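Local coordinates for protein mannan endo-1,6-alpha-mannosidase (Chaetomium thermophilum, PDB 6RY0) that probably acts on alpha-1,6-mannosidic linkages as a GH76 enzyme, and is implicated in transferring GPI-anchored glycoproteins into the fungal cell wall, at residues M48-G53 / S387-A392; I62-P67 / G72-W77. All blocks are in the same frame, centred on the assembly; numbering follows the deposited sequence.

Contact 1: M48-G53 / S387-A392; sequences MLFYKG and SGAGEA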
# COMPACT_ATOMS: atom_id res chain seq x y z
N MET A 48 14.16 6.83 -8.25
CA MET A 48 14.45 8.07 -7.56
C MET A 48 14.61 9.22 -8.55
O MET A 48 14.36 10.36 -8.18
CB MET A 48 15.68 7.92 -6.66
CG MET A 48 15.99 9.06 -5.70
SD MET A 48 14.62 9.29 -4.52
CE MET A 48 14.47 8.09 -3.26
N LEU A 49 14.97 8.95 -9.81
CA LEU A 49 15.08 10.01 -10.81
C LEU A 49 13.74 10.74 -11.00
O LEU A 49 13.72 11.90 -11.41
CB LEU A 49 15.54 9.48 -12.16
CG LEU A 49 16.97 8.94 -12.20
CD1 LEU A 49 17.22 8.32 -13.58
CD2 LEU A 49 17.99 10.03 -11.92
N PHE A 50 12.60 10.07 -10.75
CA PHE A 50 11.32 10.74 -10.89
C PHE A 50 11.06 11.76 -9.79
O PHE A 50 10.22 12.65 -9.95
CB PHE A 50 10.19 9.70 -10.86
CG PHE A 50 10.15 8.81 -12.07
CD1 PHE A 50 9.51 9.20 -13.23
CD2 PHE A 50 10.72 7.56 -12.03
CE1 PHE A 50 9.48 8.37 -14.33
CE2 PHE A 50 10.70 6.74 -13.14
CZ PHE A 50 10.08 7.15 -14.30
N TYR A 51 11.70 11.57 -8.65
CA TYR A 51 11.42 12.30 -7.43
C TYR A 51 12.33 13.52 -7.32
O TYR A 51 13.54 13.39 -7.40
CB TYR A 51 11.65 11.38 -6.24
CG TYR A 51 11.46 12.05 -4.91
CD1 TYR A 51 10.20 12.37 -4.44
CD2 TYR A 51 12.55 12.33 -4.09
CE1 TYR A 51 10.02 12.98 -3.20
CE2 TYR A 51 12.38 12.94 -2.85
CZ TYR A 51 11.12 13.26 -2.41
OH TYR A 51 10.90 13.84 -1.20
N LYS A 52 11.73 14.69 -7.13
CA LYS A 52 12.44 15.95 -7.04
C LYS A 52 12.34 16.57 -5.66
O LYS A 52 12.89 17.65 -5.44
CB LYS A 52 11.86 16.94 -8.08
CG LYS A 52 11.68 16.37 -9.48
CD LYS A 52 12.96 15.85 -10.01
CE LYS A 52 12.82 15.43 -11.47
NZ LYS A 52 14.06 14.79 -11.94
N GLY A 53 11.66 15.93 -4.72
CA GLY A 53 11.28 16.59 -3.49
C GLY A 53 12.38 16.96 -2.55
O GLY A 53 12.16 17.76 -1.63
N SER A 387 4.85 9.69 -16.99
CA SER A 387 6.27 9.54 -17.17
C SER A 387 6.81 8.17 -16.81
O SER A 387 7.93 7.87 -17.18
CB SER A 387 7.02 10.61 -16.40
OG SER A 387 6.73 10.46 -15.01
N GLY A 388 6.02 7.36 -16.10
CA GLY A 388 6.40 5.99 -15.79
C GLY A 388 6.85 5.71 -14.37
O GLY A 388 7.45 4.66 -14.12
N ALA A 389 6.56 6.60 -13.42
CA ALA A 389 7.02 6.38 -12.05
C ALA A 389 6.34 5.19 -11.40
O ALA A 389 6.99 4.49 -10.61
CB ALA A 389 6.77 7.63 -11.21
N GLY A 390 5.08 4.94 -11.68
CA GLY A 390 4.42 3.82 -11.04
C GLY A 390 4.95 2.49 -11.51
O GLY A 390 5.10 1.55 -10.71
N GLU A 391 5.25 2.40 -12.81
CA GLU A 391 5.85 1.20 -13.37
C GLU A 391 7.21 0.94 -12.73
O GLU A 391 7.54 -0.20 -12.37
CB GLU A 391 6.00 1.35 -14.89
CG GLU A 391 4.69 1.47 -15.67
CD GLU A 391 4.15 2.87 -15.85
OE1 GLU A 391 4.35 3.74 -14.97
OE2 GLU A 391 3.47 3.06 -16.88
N ALA A 392 8.01 1.99 -12.60
CA ALA A 392 9.31 1.89 -11.96
C ALA A 392 9.18 1.45 -10.51
O ALA A 392 9.95 0.62 -10.02
CB ALA A 392 10.04 3.21 -12.08
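The contact between residues 48-53 and 387-392 is a largely buried packing of one aromatic ring, Phe-50, against the N-terminal end of helix 389-401. It joins the turn leaving helix 33-48 to a helix more than 330 residues later, within the (alpha/alpha)6 barrel expected of glycosyl hydrolase family 76. Met-48 to Tyr-51 form a type I beta turn, in which Tyr-51 N donates to Met-48 O. With CG anti to its own carbonyl carbon (chi1 -69°), the Phe-50 side chain leaves this turn toward the helix start.

Ala-389 lies over a face of the ring. Its CB makes a CH-pi contact 3.9 Å from the Phe-50 ring centroid, 21° off the normal, and its CA also stands above the ring centre. One helical turn on, the methyl CB of Ala-392 reaches Phe-50 CE2 at 3.7 Å, coming in obliquely. The far end of the ring fits close to the N-cap residue, with Phe-50 CZ 3.5 Å from Gly-388 C. Gly-388 has a positive phi of 105°, where a beta carbon would jam against the preceding carbonyl. Its own O accepts Ala-392 N at 3.1 Å, closing the first helical turn.

No hydrogen bond crosses the contact, and the polar atoms of Ser-387 beside the ring are held by others. OG bonds to Tyr-74 OH while staying 3.5 Å from Phe-50 CE1, and the carbonyl takes a bond from Arg-368. That same carbonyl oxygen, Ser-387 O, lies in the ring plane at its edge, 3.3 Å from Phe-50 CE1.

Contact 2: I62-P67 / G72-W77; sequences ILPGPP and GDYYWW. With CA (calcium ion), chain C.
Gly-65 CA and Gly-72 CA lie 3.8 Å apart where the chain doubles back. One direct hydrogen bond spans the two segments: Tyr-74 N donates to Pro-64 O over 3.0 Å, in the carbonyl plane. At Gly-65 a beta carbon would collide with Tyr-74 O. That oxygen receives CA-H contacts from Gly-65 and from Pro-66, which follows a cis peptide bond, and a hydrogen bond from a water that also donates to Leu-63 O.

The loop thus folds against the entry to helix 76-93 of the (alpha/alpha)6 barrel, beside a calcium site. Tyr-75 CG lies anti to its carbonyl carbon (chi1 -70°), which brings the end of the side chain nearer the prolines. The Pro-67 side chain crosses that of Tyr-75 at about a right angle and sets CD over the ring face, 3.8 Å from the Tyr-75 ring centroid and 11° off the normal. Pro-66 CB lies obliquely beside Tyr-75 CD1 at 4.1 Å. A serine in place of Tyr-75 would probably leave the Pro-67 ring without its aromatic cover and open a gap beside Pro-66 CB. Ile-62 CG2 meets Trp-76 CD1 at 3.8 Å, and the indole NE1 bonds to Gln-109. Leu-63 CB packs on Tyr-74 CD2. The CB of Asp-73 is directed away from 62-67; OD1 binds calcium at 2.3 Å with waters and His-385 O, and OD2 accepts Ser-387 N.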
# COMPACT_ATOMS: atom_id res chain seq x y z
N ILE A 62 6.41 14.11 -2.13
CA ILE A 62 5.53 13.91 -3.26
C ILE A 62 6.31 13.71 -4.54
O ILE A 62 7.42 14.22 -4.71
CB ILE A 62 4.50 15.07 -3.46
CG1 ILE A 62 5.21 16.41 -3.67
CG2 ILE A 62 3.54 15.11 -2.30
CD1 ILE A 62 4.28 17.52 -4.15
N LEU A 63 5.70 12.93 -5.43
CA LEU A 63 6.12 12.85 -6.81
C LEU A 63 5.55 14.07 -7.56
O LEU A 63 4.68 14.77 -7.06
CB LEU A 63 5.64 11.53 -7.42
CG LEU A 63 6.48 10.32 -7.00
CD1 LEU A 63 5.67 9.05 -7.21
CD2 LEU A 63 7.78 10.25 -7.77
N PRO A 64 6.01 14.32 -8.78
CA PRO A 64 5.51 15.48 -9.51
C PRO A 64 3.98 15.44 -9.69
O PRO A 64 3.43 14.42 -10.12
CB PRO A 64 6.27 15.41 -10.84
CG PRO A 64 7.56 14.75 -10.51
CD PRO A 64 7.14 13.69 -9.48
N GLY A 65 3.34 16.56 -9.40
CA GLY A 65 1.90 16.62 -9.45
C GLY A 65 1.38 17.64 -8.48
O GLY A 65 2.17 18.34 -7.85
N PRO A 66 0.07 17.70 -8.32
CA PRO A 66 -0.93 16.82 -8.94
C PRO A 66 -1.27 17.23 -10.37
O PRO A 66 -1.04 18.38 -10.77
CB PRO A 66 -2.13 16.98 -8.04
CG PRO A 66 -2.00 18.41 -7.56
CD PRO A 66 -0.55 18.68 -7.42
N PRO A 67 -1.86 16.30 -11.13
CA PRO A 67 -2.18 16.63 -12.53
C PRO A 67 -3.25 17.70 -12.67
O PRO A 67 -3.29 18.39 -13.68
CB PRO A 67 -2.64 15.31 -13.11
CG PRO A 67 -2.91 14.42 -11.95
CD PRO A 67 -2.06 14.87 -10.84
N GLY A 72 2.48 17.65 -12.90
CA GLY A 72 2.97 16.31 -13.08
C GLY A 72 1.83 15.32 -12.98
O GLY A 72 0.68 15.70 -12.80
N ASP A 73 2.15 14.05 -13.09
CA ASP A 73 1.15 13.01 -13.31
C ASP A 73 0.53 12.43 -12.05
O ASP A 73 -0.44 11.68 -12.14
CB ASP A 73 1.81 11.85 -14.03
CG ASP A 73 2.38 12.22 -15.38
OD1 ASP A 73 1.59 12.73 -16.18
OD2 ASP A 73 3.57 11.98 -15.64
N TYR A 74 1.10 12.72 -10.88
CA TYR A 74 0.87 11.89 -9.70
C TYR A 74 0.21 12.62 -8.58
O TYR A 74 0.47 13.80 -8.34
CB TYR A 74 2.23 11.32 -9.23
CG TYR A 74 2.99 10.67 -10.36
CD1 TYR A 74 2.57 9.48 -10.94
CD2 TYR A 74 4.10 11.29 -10.92
CE1 TYR A 74 3.23 8.95 -12.04
CE2 TYR A 74 4.77 10.78 -12.01
CZ TYR A 74 4.31 9.60 -12.58
OH TYR A 74 4.93 9.03 -13.68
N TYR A 75 -0.65 11.91 -7.86
CA TYR A 75 -1.33 12.45 -6.69
C TYR A 75 -0.54 12.20 -5.40
O TYR A 75 0.32 11.30 -5.34
CB TYR A 75 -2.74 11.85 -6.61
CG TYR A 75 -3.65 12.35 -7.69
CD1 TYR A 75 -4.31 13.56 -7.54
CD2 TYR A 75 -3.82 11.65 -8.88
CE1 TYR A 75 -5.17 14.03 -8.55
CE2 TYR A 75 -4.67 12.12 -9.86
CZ TYR A 75 -5.34 13.30 -9.68
OH TYR A 75 -6.18 13.78 -10.67
N TRP A 76 -0.87 12.96 -4.37
CA TRP A 76 -0.20 12.94 -3.06
C TRP A 76 -0.03 11.55 -2.49
O TRP A 76 1.05 11.22 -1.98
CB TRP A 76 -1.05 13.81 -2.13
CG TRP A 76 -0.62 13.91 -0.70
CD1 TRP A 76 0.44 14.63 -0.20
CD2 TRP A 76 -1.29 13.35 0.43
NE1 TRP A 76 0.47 14.52 1.17
CE2 TRP A 76 -0.60 13.77 1.58
CE3 TRP A 76 -2.44 12.59 0.59
CZ2 TRP A 76 -0.99 13.42 2.84
CZ3 TRP A 76 -2.82 12.22 1.87
CH2 TRP A 76 -2.10 12.67 2.98
N TRP A 77 -1.06 10.71 -2.54
CA TRP A 77 -0.94 9.41 -1.91
C TRP A 77 0.16 8.58 -2.53
O TRP A 77 0.73 7.71 -1.85
CB TRP A 77 -2.28 8.65 -2.01
CG TRP A 77 -2.50 8.04 -3.31
CD1 TRP A 77 -2.94 8.64 -4.46
CD2 TRP A 77 -2.16 6.69 -3.66
NE1 TRP A 77 -2.90 7.73 -5.50
CE2 TRP A 77 -2.45 6.52 -5.03
CE3 TRP A 77 -1.66 5.60 -2.94
CZ2 TRP A 77 -2.28 5.29 -5.68
CZ3 TRP A 77 -1.51 4.39 -3.58
CH2 TRP A 77 -1.82 4.25 -4.93
CA CA C . -0.01 12.95 -17.76
O HOH W 1 2.90 12.46 -5.01
O HOH W 2 2.00 14.84 -6.28
O HOH W 3 -1.21 14.10 -16.06
O HOH W 4 1.14 15.11 -17.41
O HOH W 5 1.77 13.12 -19.14
O HOH W 6 -1.64 12.05 -16.84

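Tyr-74 joins the two contacts, whose centres lie 10 Å apart. Its ring packs within contact 2, but its hydroxyl reaches into contact 1: the bond already met there, from Tyr-74 OH to Ser-387 OG, measures 2.7 Å, and Tyr-74 OH also lies 2.9 Å from Ala-389 N, a probable hydrogen bond at the start of helix 389-401. Asp-73 adds a second bridge, since its carboxylate meets both Ser-387 N and the calcium, which lies about 8 Å from the Ser-387 side chain. One carboxylate therefore ties contact 1 to the metal site. At the other end of contact 2, the Trp-76 side chain comes within about 4 Å of that of Asp-129, a second calcium-binding position of this protein that carries no ion here.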